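Local coordinates for protein aphrodisin (Mesocricetus auratus, PDB 1E5P) that acts as a secreted aphrodisiac pheromone of the lipocalin family, reliably eliciting copulatory behaviour in male hamsters, at residues K91-N96 with V127-E132; Y72-Q75 with N79-F82. All blocks are in the same frame, centred on the assembly; numbering follows the deposited sequence.

Contact 1 of 2, residues K91-N96 with V127-E132; sequences KIFFTN and VQFAHE
Phe93 and Phe129 meet ring to ring between strand 91-96 and helix 127-132, and they are the two residues that make the contact. The interaction is apolar and small, burying 77 Å² in all. CD2 of Phe93 lies 4.0 Å from CD2 of Phe129. CE2 of Phe129 also reaches back toward the strand and comes 4.0 Å from CB of Phe93.

The aromatic geometry is oblique. The ring centroids of Phe93 and Phe129 are 5.9 Å apart and the planes are inclined at 53°. Phe129 is met at its edge, near its plane, while Phe93 is approached at a slant. The two side chains cross at about a right angle. The first side-chain bond of each residue points toward the other segment. In Phe129, CG stands opposite the carbonyl carbon (chi1 -77°), and this directs the ring at Phe93 on the strand.

Around the pair, Val111 packs on Phe93, and Leu85 and Ile109 pack on Phe129. Through Phe129 the helix touches three neighbouring strands, 79-87, 91-99 and 105-113. This is the helix that follows the barrel strands in lipocalins and packs against the outside of the barrel. Within the contact, polar groups take no part across the segments, so the attachment here rests on dispersion and the burial of aromatic surface.

Contact 2 of 2, residues Y72-Q75 with N79-F82; sequences YETQ and NNIF. Unlike the reference sequence in segment 72-75: Glu73 (reference Gln).
Tyr72 and Phe82 pair across one end of a beta hairpin, in which strands 72-75 and 79-82 run antiparallel in the lipocalin barrel. Their side chains cross obliquely. The ring planes differ by only 15°, but the rings are displaced so far along one another that little of either covers the other. The closer meeting is a CH-pi contact: CB of Tyr72 sits over one face of the Phe82 ring, 3.5 Å from its centroid. The first torsion of Phe82 (chi1 66°) sets CG between the backbone N and the carbonyl carbon, and the ring swings back across the hairpin against that CB. At the ring's edge, CE1 of Phe82 touches CG2 of Thr74 at 3.8 Å. Phe82 also packs on Phe94, Met45 and Ile47, which places this face inside the barrel.

Thr74 and Asn80 lie side by side on the same face of the sheet as the two aromatic residues. CG2 of Thr74 packs on CB of Asn80, while OG1 of Thr74 hydrogen-bonds to the carbonyl of Ile63. OD1 of Asn80 is taken by Asn98 ND2. On the other face, Glu73 lies alongside Ile81, and Gln75 alongside Asn79.

Tyr72 pairs with Phe82, and Thr74 with Asn80, as hydrogen-bonded pairs. The bond from Tyr72 N to Phe82 O is 2.8 Å and nearly straight. Thr74 O has two donors on Asn80. Asn80 N lies 2.8 Å from Thr74 O, nearly in line with the C=O. Asn80 ND2, which also hydrogen-bonds Phe76 O in the connecting turn, stands 3.2 Å from Thr74 O, above the plane of the Thr74 carbonyl.

In the fold
Contact 2 comes first along the chain and closes before contact 1 opens. Their centres are about 17 Å apart. Both belong to the same curled antiparallel sheet, where strand 79-87 of contact 2 pairs with strand 91-99 of contact 1. The segments meet directly at that seam: Asn96 ND2 makes a probable, weak hydrogen bond to Ile81 O, and Asn96 also packs on Phe82. Contact 2 joins neighbouring strands within the barrel wall. Contact 1 joins the wall to helix 120-132, which follows strand 105-113. The paired strands serve both faces of the wall: Phe82 and Phe94 line the barrel interior, where lipocalins bind small molecules, and Phe93 meets the helix outside.

Contact 1 of 2, residues K91-N96 with V127-E132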
loop_
_atom_site.group_PDB
_atom_site.type_symbol
_atom_site.label_atom_id
_atom_site.label_comp_id
_atom_site.label_asym_id
_atom_site.label_seq_id
_atom_site.Cartn_x
_atom_site.Cartn_y
_atom_site.Cartn_z
ATOM N N LYS A 91 5.322 10.417 -5.271
ATOM C CA LYS A 91 5.050 9.507 -4.160
ATOM C C LYS A 91 3.665 9.636 -3.581
ATOM O O LYS A 91 3.019 10.687 -3.594
ATOM C CB LYS A 91 6.130 9.632 -3.058
ATOM C CG LYS A 91 7.113 8.453 -3.268
ATOM C CD LYS A 91 8.447 8.693 -2.658
ATOM C CE LYS A 91 9.575 8.201 -3.540
ATOM N NZ LYS A 91 9.928 9.255 -4.543
ATOM N N ILE A 92 3.130 8.487 -3.103
ATOM C CA ILE A 92 1.862 8.498 -2.394
ATOM C C ILE A 92 2.091 7.769 -1.049
ATOM O O ILE A 92 2.613 6.648 -1.078
ATOM C CB ILE A 92 0.703 7.758 -3.096
ATOM C CG1 ILE A 92 0.529 8.153 -4.552
ATOM C CG2 ILE A 92 -0.600 7.968 -2.311
ATOM C CD1 ILE A 92 -0.308 7.123 -5.330
ATOM N N PHE A 93 1.783 8.423 0.052
ATOM C CA PHE A 93 1.862 7.744 1.365
ATOM C C PHE A 93 0.429 7.365 1.737
ATOM O O PHE A 93 -0.426 8.275 1.844
ATOM C CB PHE A 93 2.395 8.725 2.436
ATOM C CG PHE A 93 3.831 9.117 2.206
ATOM C CD1 PHE A 93 4.162 10.005 1.196
ATOM C CD2 PHE A 93 4.830 8.615 3.028
ATOM C CE1 PHE A 93 5.487 10.378 0.985
ATOM C CE2 PHE A 93 6.146 8.981 2.811
ATOM C CZ PHE A 93 6.468 9.855 1.801
ATOM N N PHE A 94 0.113 6.085 1.851
ATOM C CA PHE A 94 -1.225 5.647 2.204
ATOM C C PHE A 94 -1.256 5.023 3.622
ATOM O O PHE A 94 -0.243 4.456 4.043
ATOM C CB PHE A 94 -1.628 4.415 1.340
ATOM C CG PHE A 94 -1.899 4.619 -0.106
ATOM C CD1 PHE A 94 -3.163 5.071 -0.514
ATOM C CD2 PHE A 94 -0.956 4.327 -1.075
ATOM C CE1 PHE A 94 -3.437 5.240 -1.866
ATOM C CE2 PHE A 94 -1.228 4.490 -2.422
ATOM C CZ PHE A 94 -2.479 4.937 -2.814
ATOM N N THR A 95 -2.394 5.133 4.274
ATOM C CA THR A 95 -2.619 4.387 5.519
ATOM C C THR A 95 -3.617 3.287 5.143
ATOM O O THR A 95 -4.490 3.525 4.272
ATOM C CB THR A 95 -3.129 5.265 6.653
ATOM O OG1 THR A 95 -3.441 4.451 7.789
ATOM C CG2 THR A 95 -4.395 6.022 6.273
ATOM N N ASN A 96 -3.467 2.078 5.659
ATOM C CA ASN A 96 -4.450 1.016 5.375
ATOM C C ASN A 96 -4.674 0.224 6.678
ATOM O O ASN A 96 -3.716 0.060 7.451
ATOM C CB ASN A 96 -3.996 0.015 4.332
ATOM C CG ASN A 96 -4.973 -1.113 4.065
ATOM O OD1 ASN A 96 -4.638 -2.315 4.058
ATOM N ND2 ASN A 96 -6.220 -0.780 3.802
ATOM N N VAL A 127 8.702 8.354 8.798
ATOM C CA VAL A 127 8.909 8.171 10.244
ATOM C C VAL A 127 7.882 8.947 11.034
ATOM O O VAL A 127 7.341 8.379 12.001
ATOM C CB VAL A 127 10.354 8.546 10.625
ATOM C CG1 VAL A 127 10.513 8.814 12.110
ATOM C CG2 VAL A 127 11.271 7.407 10.181
ATOM N N GLN A 128 7.559 10.184 10.649
ATOM C CA GLN A 128 6.565 10.984 11.354
ATOM C C GLN A 128 5.220 10.270 11.300
ATOM O O GLN A 128 4.500 10.128 12.302
ATOM C CB GLN A 128 6.524 12.430 10.842
ATOM C CG GLN A 128 7.783 13.240 11.134
ATOM C CD GLN A 128 7.643 14.743 10.986
ATOM O OE1 GLN A 128 7.592 15.510 11.950
ATOM N NE2 GLN A 128 7.591 15.213 9.737
ATOM N N PHE A 129 4.879 9.689 10.132
ATOM C CA PHE A 129 3.619 8.949 10.012
ATOM C C PHE A 129 3.616 7.679 10.854
ATOM O O PHE A 129 2.621 7.356 11.505
ATOM C CB PHE A 129 3.320 8.625 8.549
ATOM C CG PHE A 129 2.792 9.781 7.738
ATOM C CD1 PHE A 129 1.823 10.612 8.261
ATOM C CD2 PHE A 129 3.237 10.015 6.446
ATOM C CE1 PHE A 129 1.314 11.677 7.538
ATOM C CE2 PHE A 129 2.721 11.073 5.708
ATOM C CZ PHE A 129 1.771 11.896 6.252
ATOM N N ALA A 130 4.731 6.956 10.864
ATOM C CA ALA A 130 4.843 5.727 11.658
ATOM C C ALA A 130 4.640 6.091 13.125
ATOM O O ALA A 130 3.914 5.402 13.825
ATOM C CB ALA A 130 6.173 5.041 11.426
ATOM N N HIS A 131 5.252 7.188 13.584
ATOM C CA HIS A 131 5.033 7.566 14.989
ATOM C C HIS A 131 3.560 7.843 15.253
ATOM O O HIS A 131 2.945 7.336 16.196
ATOM C CB HIS A 131 5.862 8.803 15.328
ATOM C CG HIS A 131 7.339 8.565 15.279
ATOM N ND1 HIS A 131 7.910 7.385 15.685
ATOM C CD2 HIS A 131 8.360 9.363 14.882
ATOM C CE1 HIS A 131 9.222 7.449 15.533
ATOM N NE2 HIS A 131 9.523 8.640 15.051
ATOM N N GLU A 132 2.964 8.659 14.396
ATOM C CA GLU A 132 1.571 9.062 14.535
ATOM C C GLU A 132 0.625 7.868 14.545
ATOM O O GLU A 132 -0.340 7.851 15.315
ATOM C CB GLU A 132 1.209 10.039 13.424
ATOM C CG GLU A 132 -0.250 10.433 13.323
ATOM C CD GLU A 132 -0.614 10.906 11.923
ATOM O OE1 GLU A 132 0.233 11.565 11.286
ATOM O OE2 GLU A 132 -1.733 10.604 11.453
#

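Contact 2 of 2, residues Y72-Q75 with N79-F82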
loop_
_atom_site.group_PDB
_atom_site.type_symbol
_atom_site.label_atom_id
_atom_site.label_comp_id
_atom_site.label_asym_id
_atom_site.label_seq_id
_atom_site.Cartn_x
_atom_site.Cartn_y
_atom_site.Cartn_z
ATOM N N TYR A 72 -11.342 4.650 1.310
ATOM C CA TYR A 72 -11.638 3.674 0.289
ATOM C C TYR A 72 -11.721 2.278 0.956
ATOM O O TYR A 72 -10.939 2.015 1.877
ATOM C CB TYR A 72 -10.539 3.580 -0.756
ATOM C CG TYR A 72 -10.440 4.783 -1.678
ATOM C CD1 TYR A 72 -9.678 5.868 -1.301
ATOM C CD2 TYR A 72 -11.132 4.794 -2.883
ATOM C CE1 TYR A 72 -9.592 6.992 -2.129
ATOM C CE2 TYR A 72 -11.035 5.906 -3.712
ATOM C CZ TYR A 72 -10.283 6.984 -3.329
ATOM O OH TYR A 72 -10.188 8.067 -4.178
ATOM N N GLU A 73 -12.663 1.480 0.533
ATOM C CA GLU A 73 -12.795 0.111 0.991
ATOM C C GLU A 73 -12.586 -0.844 -0.178
ATOM O O GLU A 73 -13.042 -0.615 -1.293
ATOM C CB GLU A 73 -14.156 -0.142 1.650
ATOM C CG GLU A 73 -14.316 0.684 2.911
ATOM C CD GLU A 73 -15.555 0.386 3.724
ATOM O OE1 GLU A 73 -16.360 -0.496 3.316
ATOM O OE2 GLU A 73 -15.687 1.059 4.768
ATOM N N THR A 74 -11.849 -1.920 0.071
ATOM C CA THR A 74 -11.589 -2.961 -0.900
ATOM C C THR A 74 -11.457 -4.321 -0.193
ATOM O O THR A 74 -10.988 -4.394 0.940
ATOM C CB THR A 74 -10.372 -2.706 -1.804
ATOM O OG1 THR A 74 -10.456 -3.618 -2.942
ATOM C CG2 THR A 74 -9.072 -2.972 -1.073
ATOM N N GLN A 75 -11.928 -5.364 -0.869
ATOM C CA GLN A 75 -11.820 -6.714 -0.331
ATOM C C GLN A 75 -10.582 -7.367 -0.936
ATOM O O GLN A 75 -10.462 -7.488 -2.157
ATOM C CB GLN A 75 -13.080 -7.548 -0.654
ATOM C CG GLN A 75 -14.253 -7.095 0.211
ATOM C CD GLN A 75 -15.356 -8.120 0.347
ATOM O OE1 GLN A 75 -15.167 -9.174 0.948
ATOM N NE2 GLN A 75 -16.516 -7.776 -0.206
ATOM N N ASN A 79 -10.852 -7.423 4.787
ATOM C CA ASN A 79 -11.463 -6.114 4.431
ATOM C C ASN A 79 -10.427 -5.033 4.647
ATOM O O ASN A 79 -9.801 -5.013 5.723
ATOM C CB ASN A 79 -12.690 -5.917 5.331
ATOM C CG ASN A 79 -13.735 -7.000 5.103
ATOM O OD1 ASN A 79 -13.990 -7.399 3.983
ATOM N ND2 ASN A 79 -14.335 -7.450 6.205
ATOM N N ASN A 80 -10.235 -4.142 3.676
ATOM C CA ASN A 80 -9.256 -3.069 3.784
ATOM C C ASN A 80 -9.923 -1.699 3.793
ATOM O O ASN A 80 -10.903 -1.531 3.031
ATOM C CB ASN A 80 -8.285 -3.096 2.580
ATOM C CG ASN A 80 -7.555 -4.445 2.574
ATOM O OD1 ASN A 80 -6.629 -4.594 3.364
ATOM N ND2 ASN A 80 -8.046 -5.348 1.726
ATOM N N ILE A 81 -9.422 -0.807 4.631
ATOM C CA ILE A 81 -9.957 0.580 4.692
ATOM C C ILE A 81 -8.715 1.451 4.520
ATOM O O ILE A 81 -7.824 1.435 5.385
ATOM C CB ILE A 81 -10.671 0.890 6.018
ATOM C CG1 ILE A 81 -11.877 -0.024 6.224
ATOM C CG2 ILE A 81 -11.046 2.382 6.066
ATOM C CD1 ILE A 81 -12.540 0.076 7.586
ATOM N N PHE A 82 -8.609 2.163 3.386
ATOM C CA PHE A 82 -7.383 2.905 3.157
ATOM C C PHE A 82 -7.622 4.321 2.651
ATOM O O PHE A 82 -8.717 4.671 2.202
ATOM C CB PHE A 82 -6.486 2.135 2.171
ATOM C CG PHE A 82 -6.997 1.995 0.761
ATOM C CD1 PHE A 82 -7.793 0.921 0.403
ATOM C CD2 PHE A 82 -6.673 2.927 -0.217
ATOM C CE1 PHE A 82 -8.281 0.756 -0.881
ATOM C CE2 PHE A 82 -7.160 2.764 -1.507
ATOM C CZ PHE A 82 -7.948 1.684 -1.850
#